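Cell divisionFtsK/SpoIIIE (Thermomonospora curvata, PDB 4NH0) forms part of the type VII (ESX) secretion system, where it acts as a weak ATPase and might be the translocase that exports EsxA and EsxB. Local coordinates at residues D980-L985 against V1044-M1049; L945-T950 against I1076-G1081. All coordinates share one frame; numbering follows the deposited sequence.

Along the chain, 945-950 comes first, leaving strand 944-947 for the nucleotide loop and helix 954-968. The chain then passes through 980-985, at the end of strand 974-980. Segment 1044-1049 follows at the end of strand 1039-1045, so interaction 1 closes a loop of 58 residues. Strand 1072-1078 then brings 1076-1081 back beside 945-950, and interaction 2 closes a longer loop of 125 residues that contains the first entirely. Strands 974-980, 1039-1045, 1072-1078 and 944-947 are successive parallel neighbours in the third FtsK domain's sheet. The contact centres lie about 11 Å apart, joined by a probable hydrogen bond from Tyr1047 N to Ala1077 O.

Interaction 1: D980-L985 against V1044-M1049; sequences DYSRSL and VDDYEM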
ATOM      1  N   ASP A 980      32.747  31.059  40.740  1.00 69.30           N
ATOM      2  CA  ASP A 980      32.340  31.568  39.440  1.00 71.28           C
ATOM      3  C   ASP A 980      33.337  32.592  38.914  1.00 75.76           C
ATOM      4  O   ASP A 980      33.154  33.796  39.087  1.00 88.13           O
ATOM      5  CB  ASP A 980      30.942  32.178  39.535  1.00 72.31           C
ATOM      6  CG  ASP A 980      30.378  32.556  38.186  1.00 88.46           C
ATOM      7  OD1 ASP A 980      30.891  32.059  37.162  1.00103.44           O
ATOM      8  OD2 ASP A 980      29.415  33.350  38.146  1.00 83.16           O
ATOM      9  N   TYR A 981      34.392  32.100  38.271  1.00 79.42           N
ATOM     10  CA  TYR A 981      35.439  32.954  37.721  1.00 79.16           C
ATOM     11  C   TYR A 981      34.892  33.941  36.696  1.00 78.28           C
ATOM     12  O   TYR A 981      35.315  35.094  36.645  1.00 93.19           O
ATOM     13  CB  TYR A 981      36.537  32.106  37.077  1.00 83.92           C
ATOM     14  CG  TYR A 981      37.443  31.402  38.061  1.00 91.65           C
ATOM     15  CD1 TYR A 981      37.481  31.781  39.396  1.00 91.88           C
ATOM     16  CD2 TYR A 981      38.268  30.365  37.652  1.00102.40           C
ATOM     17  CE1 TYR A 981      38.311  31.142  40.296  1.00 99.60           C
ATOM     18  CE2 TYR A 981      39.101  29.720  38.543  1.00 97.00           C
ATOM     19  CZ  TYR A 981      39.118  30.112  39.864  1.00 98.42           C
ATOM     20  OH  TYR A 981      39.948  29.472  40.754  1.00 92.19           O
ATOM     21  N   SER A 982      33.951  33.479  35.881  1.00 72.73           N
ATOM     22  CA  SER A 982      33.367  34.314  34.840  1.00 79.19           C
ATOM     23  C   SER A 982      32.319  35.255  35.413  1.00 79.37           C
ATOM     24  O   SER A 982      31.834  36.150  34.720  1.00 80.26           O
ATOM     25  CB  SER A 982      32.747  33.446  33.745  1.00 79.46           C
ATOM     26  OG  SER A 982      33.720  32.610  33.145  1.00 87.83           O
ATOM     27  N   ARG A 983      31.986  35.050  36.686  1.00 84.25           N
ATOM     28  CA  ARG A 983      30.953  35.823  37.370  1.00 79.61           C
ATOM     29  C   ARG A 983      29.659  35.817  36.562  1.00 88.81           C
ATOM     30  O   ARG A 983      29.245  36.836  36.012  1.00 84.01           O
ATOM     31  CB  ARG A 983      31.430  37.254  37.632  1.00 88.05           C
ATOM     32  CG  ARG A 983      32.890  37.343  38.052  1.00102.55           C
ATOM     33  CD  ARG A 983      33.213  38.659  38.742  1.00103.99           C
ATOM     34  NE  ARG A 983      32.228  39.702  38.471  1.00132.40           N
ATOM     35  CZ  ARG A 983      31.734  40.514  39.400  1.00122.62           C
ATOM     36  NH1 ARG A 983      32.134  40.403  40.659  1.00114.26           N
ATOM     37  NH2 ARG A 983      30.841  41.438  39.071  1.00112.09           N
ATOM     38  N   SER A 984      29.036  34.644  36.492  1.00 91.73           N
ATOM     39  CA  SER A 984      27.793  34.447  35.759  1.00 92.10           C
ATOM     40  C   SER A 984      26.644  34.178  36.720  1.00 81.41           C
ATOM     41  O   SER A 984      25.481  34.138  36.320  1.00 82.30           O
ATOM     42  CB  SER A 984      27.929  33.279  34.779  1.00 77.91           C
ATOM     43  OG  SER A 984      28.755  33.613  33.679  1.00 89.66           O
ATOM     44  N   LEU A 985      26.982  33.987  37.991  1.00 83.72           N
ATOM     45  CA  LEU A 985      26.021  33.507  38.976  1.00 76.97           C
ATOM     46  C   LEU A 985      25.677  34.555  40.030  1.00 81.14           C
ATOM     47  O   LEU A 985      25.248  34.212  41.132  1.00 76.42           O
ATOM     48  CB  LEU A 985      26.562  32.248  39.663  1.00 72.80           C
ATOM     49  CG  LEU A 985      26.355  30.869  39.025  1.00 67.23           C
ATOM     50  CD1 LEU A 985      26.638  30.863  37.532  1.00 74.86           C
ATOM     51  CD2 LEU A 985      27.235  29.849  39.722  1.00 54.94           C
ATOM     52  N   VAL A1044      29.983  25.106  41.382  1.00 62.40           N
ATOM     53  CA  VAL A1044      31.164  25.457  40.605  1.00 64.94           C
ATOM     54  C   VAL A1044      30.844  25.590  39.122  1.00 65.58           C
ATOM     55  O   VAL A1044      30.451  24.622  38.473  1.00 68.99           O
ATOM     56  CB  VAL A1044      32.282  24.415  40.784  1.00 58.98           C
ATOM     57  CG1 VAL A1044      33.508  24.814  39.982  1.00 68.74           C
ATOM     58  CG2 VAL A1044      32.631  24.259  42.252  1.00 60.88           C
ATOM     59  N   ASP A1045      31.015  26.794  38.592  1.00 54.80           N
ATOM     60  CA  ASP A1045      30.789  27.049  37.176  1.00 63.92           C
ATOM     61  C   ASP A1045      32.126  27.198  36.462  1.00 71.02           C
ATOM     62  O   ASP A1045      33.092  27.694  37.046  1.00 84.60           O
ATOM     63  CB  ASP A1045      29.934  28.304  36.984  1.00 66.76           C
ATOM     64  CG  ASP A1045      29.318  28.387  35.599  1.00 65.43           C
ATOM     65  OD1 ASP A1045      29.777  27.665  34.692  1.00 69.18           O
ATOM     66  OD2 ASP A1045      28.373  29.181  35.417  1.00 77.99           O
ATOM     67  N   ASP A1046      32.171  26.770  35.202  1.00 67.84           N
ATOM     68  CA  ASP A1046      33.390  26.804  34.399  1.00 65.44           C
ATOM     69  C   ASP A1046      34.531  26.073  35.101  1.00 67.85           C
ATOM     70  O   ASP A1046      35.536  26.678  35.469  1.00 87.51           O
ATOM     71  CB  ASP A1046      33.793  28.248  34.089  1.00 71.21           C
ATOM     72  CG  ASP A1046      32.748  28.981  33.276  1.00 69.46           C
ATOM     73  OD1 ASP A1046      32.271  28.414  32.271  1.00 63.64           O
ATOM     74  OD2 ASP A1046      32.399  30.123  33.643  1.00 82.16           O
ATOM     75  N   TYR A1047      34.363  24.767  35.279  1.00 72.05           N
ATOM     76  CA  TYR A1047      35.326  23.954  36.011  1.00 69.60           C
ATOM     77  C   TYR A1047      36.650  23.811  35.269  1.00 75.71           C
ATOM     78  O   TYR A1047      37.687  23.565  35.882  1.00 88.55           O
ATOM     79  CB  TYR A1047      34.736  22.571  36.295  1.00 58.28           C
ATOM     80  CG  TYR A1047      35.645  21.655  37.083  1.00 65.10           C
ATOM     81  CD1 TYR A1047      35.770  21.783  38.459  1.00 56.14           C
ATOM     82  CD2 TYR A1047      36.371  20.656  36.452  1.00 79.31           C
ATOM     83  CE1 TYR A1047      36.597  20.948  39.183  1.00 63.63           C
ATOM     84  CE2 TYR A1047      37.201  19.815  37.167  1.00 77.84           C
ATOM     85  CZ  TYR A1047      37.310  19.965  38.533  1.00 76.62           C
ATOM     86  OH  TYR A1047      38.135  19.129  39.249  1.00 75.25           O
ATOM     87  N   GLU A1048      36.617  23.968  33.949  1.00 73.84           N
ATOM     88  CA  GLU A1048      37.825  23.831  33.146  1.00 70.01           C
ATOM     89  C   GLU A1048      38.801  24.969  33.426  1.00 77.53           C
ATOM     90  O   GLU A1048      40.003  24.838  33.200  1.00 79.05           O
ATOM     91  CB  GLU A1048      37.483  23.782  31.653  1.00 70.72           C
ATOM     92  CG  GLU A1048      37.091  25.121  31.041  1.00 81.88           C
ATOM     93  CD  GLU A1048      35.658  25.515  31.336  1.00 88.54           C
ATOM     94  OE1 GLU A1048      34.970  24.777  32.073  1.00 94.34           O
ATOM     95  OE2 GLU A1048      35.214  26.562  30.823  1.00 83.03           O
ATOM     96  N   MET A1049      38.277  26.083  33.927  1.00 80.59           N
ATOM     97  CA  MET A1049      39.094  27.252  34.226  1.00 72.73           C
ATOM     98  C   MET A1049      39.588  27.233  35.668  1.00 81.38           C
ATOM     99  O   MET A1049      40.429  28.044  36.053  1.00 99.89           O
ATOM    100  CB  MET A1049      38.306  28.534  33.959  1.00 71.96           C
ATOM    101  CG  MET A1049      37.996  28.779  32.492  1.00 72.08           C
ATOM    102  SD  MET A1049      36.632  29.934  32.262  1.00127.06           S
ATOM    103  CE  MET A1049      37.181  31.311  33.267  1.00 88.32           C
TER
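Ser982 OG donates a hydrogen bond to Asp1046 OD2 at 2.9 Å, the approach coming from above the carboxylate, 51° out of its plane. The bond links two loops at the ends of parallel strands in the P-loop NTPase core of the third FtsK domain, where Asp1045 and Asp1046 follow a hydrophobic strand, probably as the acidic residues of a Walker B motif do. In keeping with this, Asp1045 OD2 is hydrogen-bonded to Ser955 of the nucleotide-binding loop, and the Asp1046 side chain lies, at the nearest atoms, about 4 Å from both the bound ATP and the magnesium ion. With an alanine at Asp1046, the Ser982 hydroxyl would probably lose this acceptor, and the loops their one side-chain hydrogen bond across the contact. The residues from Asp980 to Arg983 form a type I turn, closed by Arg983 N to Asp980 O at 2.9 Å, which presents Tyr981 and Ser982 to the other segment. Deeper in, Asp980 OD1 lies 3.9 Å from Asp1045 CB. Leu985 turns CD1 to the Asp1045 carboxylate and sets CD2 near its CB. At the outer end, the Tyr981 ring meets Met1049 O with its edge, near the ring plane. The bend of Met1049 at chi3 (53°) carries CE to 3.7 Å from Ser982 OG and 3.9 Å from Tyr981 CB.

Interaction 2: L945-T950 against I1076-G1081; sequences LVFGDT and IARSMG. With ATP (adenosine-5'-triphosphate), chain F.
Val946 and Arg1078 make the central backbone bonds of a parallel strand pair: Val946 N donates to Ile1076 O at 3.0 Å, and Arg1078 N to Val946 O at 3.1 Å. A third bond, Gly948 N to Arg1078 O at 3.3 Å, is weak. CA-H...O contacts add to this ladder, from Leu945 to Ile1076 O and from Ala1077 to Val946 O, among others. Apolar packing occupies both faces. On one, Val946 holds CG1 between its backbone N and carbonyl carbon (chi1 48°), which sets that methyl 3.8 Å from Ala1077 CB under helix 954-968. On the other, beside helix 1090-1097, Leu945 CD1 packs on Ile1076 CB. Separately, the Arg1078 CD methylene approaches the Phe947 ring obliquely, 3.9 Å from CE1. Polar side-chain bonds hold the loop after the second strand. The extended Arg1078 chain reaches Gly1081 O end-on with two nitrogens, NH1 at 3.1 Å and NH2 at 3.2 Å. The paired bonds, with the oxygen close to the guanidinium plane, probably limit its rotation. Asp949 OD2 is engaged by Ser1106 OG. Toward the ligand, Thr950 CA comes to 3.7 Å from O2G of ATP. A strand that leads into a loop at Gly948, followed by a helix, with ATP bound by Glu951, Lys954 and Asn956, matches the Walker A P-loop arrangement of FtsK/SpoIIIE ATPases.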
ATOM      1  N   LEU A 945      26.692  16.703  37.779  1.00 55.30           N
ATOM      2  CA  LEU A 945      27.735  17.129  36.853  1.00 48.59           C
ATOM      3  C   LEU A 945      27.182  17.348  35.447  1.00 54.16           C
ATOM      4  O   LEU A 945      26.385  16.551  34.961  1.00 61.42           O
ATOM      5  CB  LEU A 945      28.859  16.090  36.825  1.00 59.58           C
ATOM      6  CG  LEU A 945      30.055  16.331  35.906  1.00 54.61           C
ATOM      7  CD1 LEU A 945      30.738  17.643  36.243  1.00 65.40           C
ATOM      8  CD2 LEU A 945      31.034  15.175  36.011  1.00 47.99           C
ATOM      9  N   VAL A 946      27.608  18.424  34.792  1.00 41.23           N
ATOM     10  CA  VAL A 946      27.102  18.738  33.459  1.00 49.32           C
ATOM     11  C   VAL A 946      28.197  19.223  32.504  1.00 60.61           C
ATOM     12  O   VAL A 946      28.964  20.129  32.826  1.00 62.86           O
ATOM     13  CB  VAL A 946      25.976  19.799  33.531  1.00 44.48           C
ATOM     14  CG1 VAL A 946      26.387  20.970  34.407  1.00 55.68           C
ATOM     15  CG2 VAL A 946      25.585  20.272  32.141  1.00 45.86           C
ATOM     16  N   PHE A 947      28.263  18.599  31.330  1.00 65.84           N
ATOM     17  CA  PHE A 947      29.193  19.005  30.280  1.00 48.47           C
ATOM     18  C   PHE A 947      28.448  19.697  29.142  1.00 62.03           C
ATOM     19  O   PHE A 947      27.272  19.425  28.909  1.00 77.45           O
ATOM     20  CB  PHE A 947      29.960  17.799  29.732  1.00 52.58           C
ATOM     21  CG  PHE A 947      30.815  17.103  30.749  1.00 62.44           C
ATOM     22  CD1 PHE A 947      32.121  17.505  30.968  1.00 69.78           C
ATOM     23  CD2 PHE A 947      30.320  16.034  31.475  1.00 60.70           C
ATOM     24  CE1 PHE A 947      32.912  16.863  31.900  1.00 53.61           C
ATOM     25  CE2 PHE A 947      31.106  15.387  32.405  1.00 65.54           C
ATOM     26  CZ  PHE A 947      32.403  15.803  32.617  1.00 54.66           C
ATOM     27  N   GLY A 948      29.137  20.583  28.430  1.00 60.67           N
ATOM     28  CA  GLY A 948      28.542  21.278  27.303  1.00 74.37           C
ATOM     29  C   GLY A 948      29.460  22.322  26.698  1.00 70.61           C
ATOM     30  O   GLY A 948      30.243  22.952  27.405  1.00 78.90           O
ATOM     31  N   ASP A 949      29.357  22.513  25.386  1.00 70.82           N
ATOM     32  CA  ASP A 949      30.209  23.467  24.684  1.00 83.99           C
ATOM     33  C   ASP A 949      29.849  24.909  25.024  1.00 84.77           C
ATOM     34  O   ASP A 949      28.983  25.162  25.860  1.00 87.16           O
ATOM     35  CB  ASP A 949      30.134  23.244  23.169  1.00 85.91           C
ATOM     36  CG  ASP A 949      28.708  23.212  22.646  1.00 98.65           C
ATOM     37  OD1 ASP A 949      27.892  24.066  23.050  1.00 94.19           O
ATOM     38  OD2 ASP A 949      28.403  22.328  21.819  1.00113.26           O
ATOM     39  N   THR A 950      30.520  25.850  24.369  1.00 87.90           N
ATOM     40  CA  THR A 950      30.291  27.267  24.617  1.00 79.01           C
ATOM     41  C   THR A 950      28.883  27.682  24.204  1.00 75.89           C
ATOM     42  O   THR A 950      28.418  27.331  23.120  1.00 78.18           O
ATOM     43  CB  THR A 950      31.313  28.141  23.869  1.00 83.99           C
ATOM     44  OG1 THR A 950      31.289  27.817  22.474  1.00108.59           O
ATOM     45  CG2 THR A 950      32.711  27.903  24.414  1.00 77.28           C
ATOM     46  N   ILE A1076      28.699  20.849  39.503  1.00 51.19           N
ATOM     47  CA  ILE A1076      29.796  21.281  38.648  1.00 54.15           C
ATOM     48  C   ILE A1076      29.404  21.389  37.177  1.00 64.21           C
ATOM     49  O   ILE A1076      28.723  20.517  36.640  1.00 59.38           O
ATOM     50  CB  ILE A1076      30.993  20.310  38.776  1.00 47.54           C
ATOM     51  CG1 ILE A1076      31.463  20.229  40.227  1.00 58.06           C
ATOM     52  CG2 ILE A1076      32.138  20.734  37.881  1.00 57.64           C
ATOM     53  CD1 ILE A1076      32.587  19.247  40.444  1.00 53.12           C
ATOM     54  N   ALA A1077      29.836  22.471  36.535  1.00 65.57           N
ATOM     55  CA  ALA A1077      29.683  22.631  35.095  1.00 53.03           C
ATOM     56  C   ALA A1077      31.047  22.789  34.436  1.00 68.01           C
ATOM     57  O   ALA A1077      31.885  23.558  34.906  1.00 82.25           O
ATOM     58  CB  ALA A1077      28.806  23.822  34.780  1.00 58.38           C
ATOM     59  N   ARG A1078      31.269  22.065  33.344  1.00 70.79           N
ATOM     60  CA  ARG A1078      32.541  22.134  32.639  1.00 70.34           C
ATOM     61  C   ARG A1078      32.336  22.264  31.136  1.00 71.70           C
ATOM     62  O   ARG A1078      31.385  21.716  30.582  1.00 69.42           O
ATOM     63  CB  ARG A1078      33.392  20.900  32.945  1.00 70.14           C
ATOM     64  CG  ARG A1078      34.824  21.008  32.449  1.00 74.27           C
ATOM     65  CD  ARG A1078      35.573  19.695  32.571  1.00 67.55           C
ATOM     66  NE  ARG A1078      36.945  19.825  32.093  1.00 76.53           N
ATOM     67  CZ  ARG A1078      37.274  20.012  30.819  1.00 75.02           C
ATOM     68  NH1 ARG A1078      36.329  20.093  29.894  1.00 80.68           N
ATOM     69  NH2 ARG A1078      38.547  20.121  30.470  1.00 77.00           N
ATOM     70  N   SER A1079      33.236  22.991  30.479  1.00 73.74           N
ATOM     71  CA  SER A1079      33.188  23.143  29.032  1.00 73.30           C
ATOM     72  C   SER A1079      33.423  21.810  28.335  1.00 76.45           C
ATOM     73  O   SER A1079      33.774  20.817  28.971  1.00 67.66           O
ATOM     74  CB  SER A1079      34.219  24.168  28.559  1.00 85.70           C
ATOM     75  OG  SER A1079      34.171  24.322  27.151  1.00 95.75           O
ATOM     76  N   MET A1080      33.235  21.797  27.022  1.00 76.81           N
ATOM     77  CA  MET A1080      33.328  20.564  26.254  1.00 72.41           C
ATOM     78  C   MET A1080      34.768  20.206  25.903  1.00 87.94           C
ATOM     79  O   MET A1080      35.126  19.031  25.839  1.00 87.48           O
ATOM     80  CB  MET A1080      32.497  20.680  24.978  1.00 85.72           C
ATOM     81  CG  MET A1080      32.283  19.361  24.281  1.00 97.86           C
ATOM     82  SD  MET A1080      31.548  18.158  25.397  1.00 74.12           S
ATOM     83  CE  MET A1080      31.905  16.652  24.510  1.00 87.04           C
ATOM     84  N   GLY A1081      35.590  21.227  25.680  1.00 94.80           N
ATOM     85  CA  GLY A1081      36.966  21.030  25.257  1.00 86.04           C
ATOM     86  C   GLY A1081      37.819  20.245  26.234  1.00 67.63           C
ATOM     87  O   GLY A1081      38.003  20.649  27.380  1.00 73.18           O
TER
HETATM   88  PG  ATP F1404      29.398  30.258  28.159  1.00 97.78           P
HETATM   89  O1G ATP F1404      28.829  31.626  28.444  1.00 92.10           O
HETATM   90  O2G ATP F1404      30.233  30.173  26.905  1.00 94.64           O
HETATM   91  O3G ATP F1404      30.008  29.588  29.365  1.00 96.65           O
HETATM   92  PB  ATP F1404      26.932  29.199  28.917  1.00 82.65           P
HETATM   93  O1B ATP F1404      27.175  30.149  30.062  1.00 86.61           O
HETATM   94  O2B ATP F1404      26.763  27.730  29.190  1.00 62.82           O
HETATM   95  O3B ATP F1404      28.106  29.358  27.832  1.00 89.99           O
HETATM   96  PA  ATP F1404      24.426  30.389  28.924  1.00 69.01           P
HETATM   97  O1A ATP F1404      23.809  29.379  29.858  1.00 68.91           O
HETATM   98  O2A ATP F1404      24.951  31.688  29.483  1.00101.88           O
HETATM   99  O3A ATP F1404      25.615  29.663  28.125  1.00 73.64           O
HETATM  100  O5' ATP F1404      23.371  30.711  27.757  1.00 74.09           O
HETATM  101  C5' ATP F1404      23.806  31.240  26.509  1.00 80.57           C
HETATM  102  C4' ATP F1404      22.581  31.412  25.623  1.00 70.49           C
HETATM  103  O4' ATP F1404      21.861  30.180  25.581  1.00 74.68           O
HETATM  104  C3' ATP F1404      21.646  32.469  26.183  1.00 66.68           C
HETATM  105  O3' ATP F1404      21.556  33.568  25.272  1.00 84.23           O
HETATM  106  C2' ATP F1404      20.293  31.803  26.324  1.00 65.99           C
HETATM  107  O2' ATP F1404      19.324  32.507  25.543  1.00 92.38           O
HETATM  108  C1' ATP F1404      20.464  30.391  25.791  1.00 73.44           C
HETATM  109  N9  ATP F1404      19.955  29.407  26.779  1.00 72.93           N
HETATM  110  C8  ATP F1404      20.520  29.129  27.968  1.00 74.24           C
HETATM  111  N7  ATP F1404      19.813  28.183  28.636  1.00 67.81           N
HETATM  112  C5  ATP F1404      18.767  27.841  27.866  1.00 68.58           C
HETATM  113  C6  ATP F1404      17.629  26.900  27.971  1.00 71.36           C
HETATM  114  N6  ATP F1404      17.465  26.119  29.065  1.00 74.66           N
HETATM  115  N1  ATP F1404      16.757  26.849  26.941  1.00 71.38           N
HETATM  116  C2  ATP F1404      16.910  27.621  25.851  1.00 70.39           C
HETATM  117  N3  ATP F1404      17.918  28.494  25.688  1.00 61.23           N
HETATM  118  C4  ATP F1404      18.863  28.651  26.644  1.00 66.76           C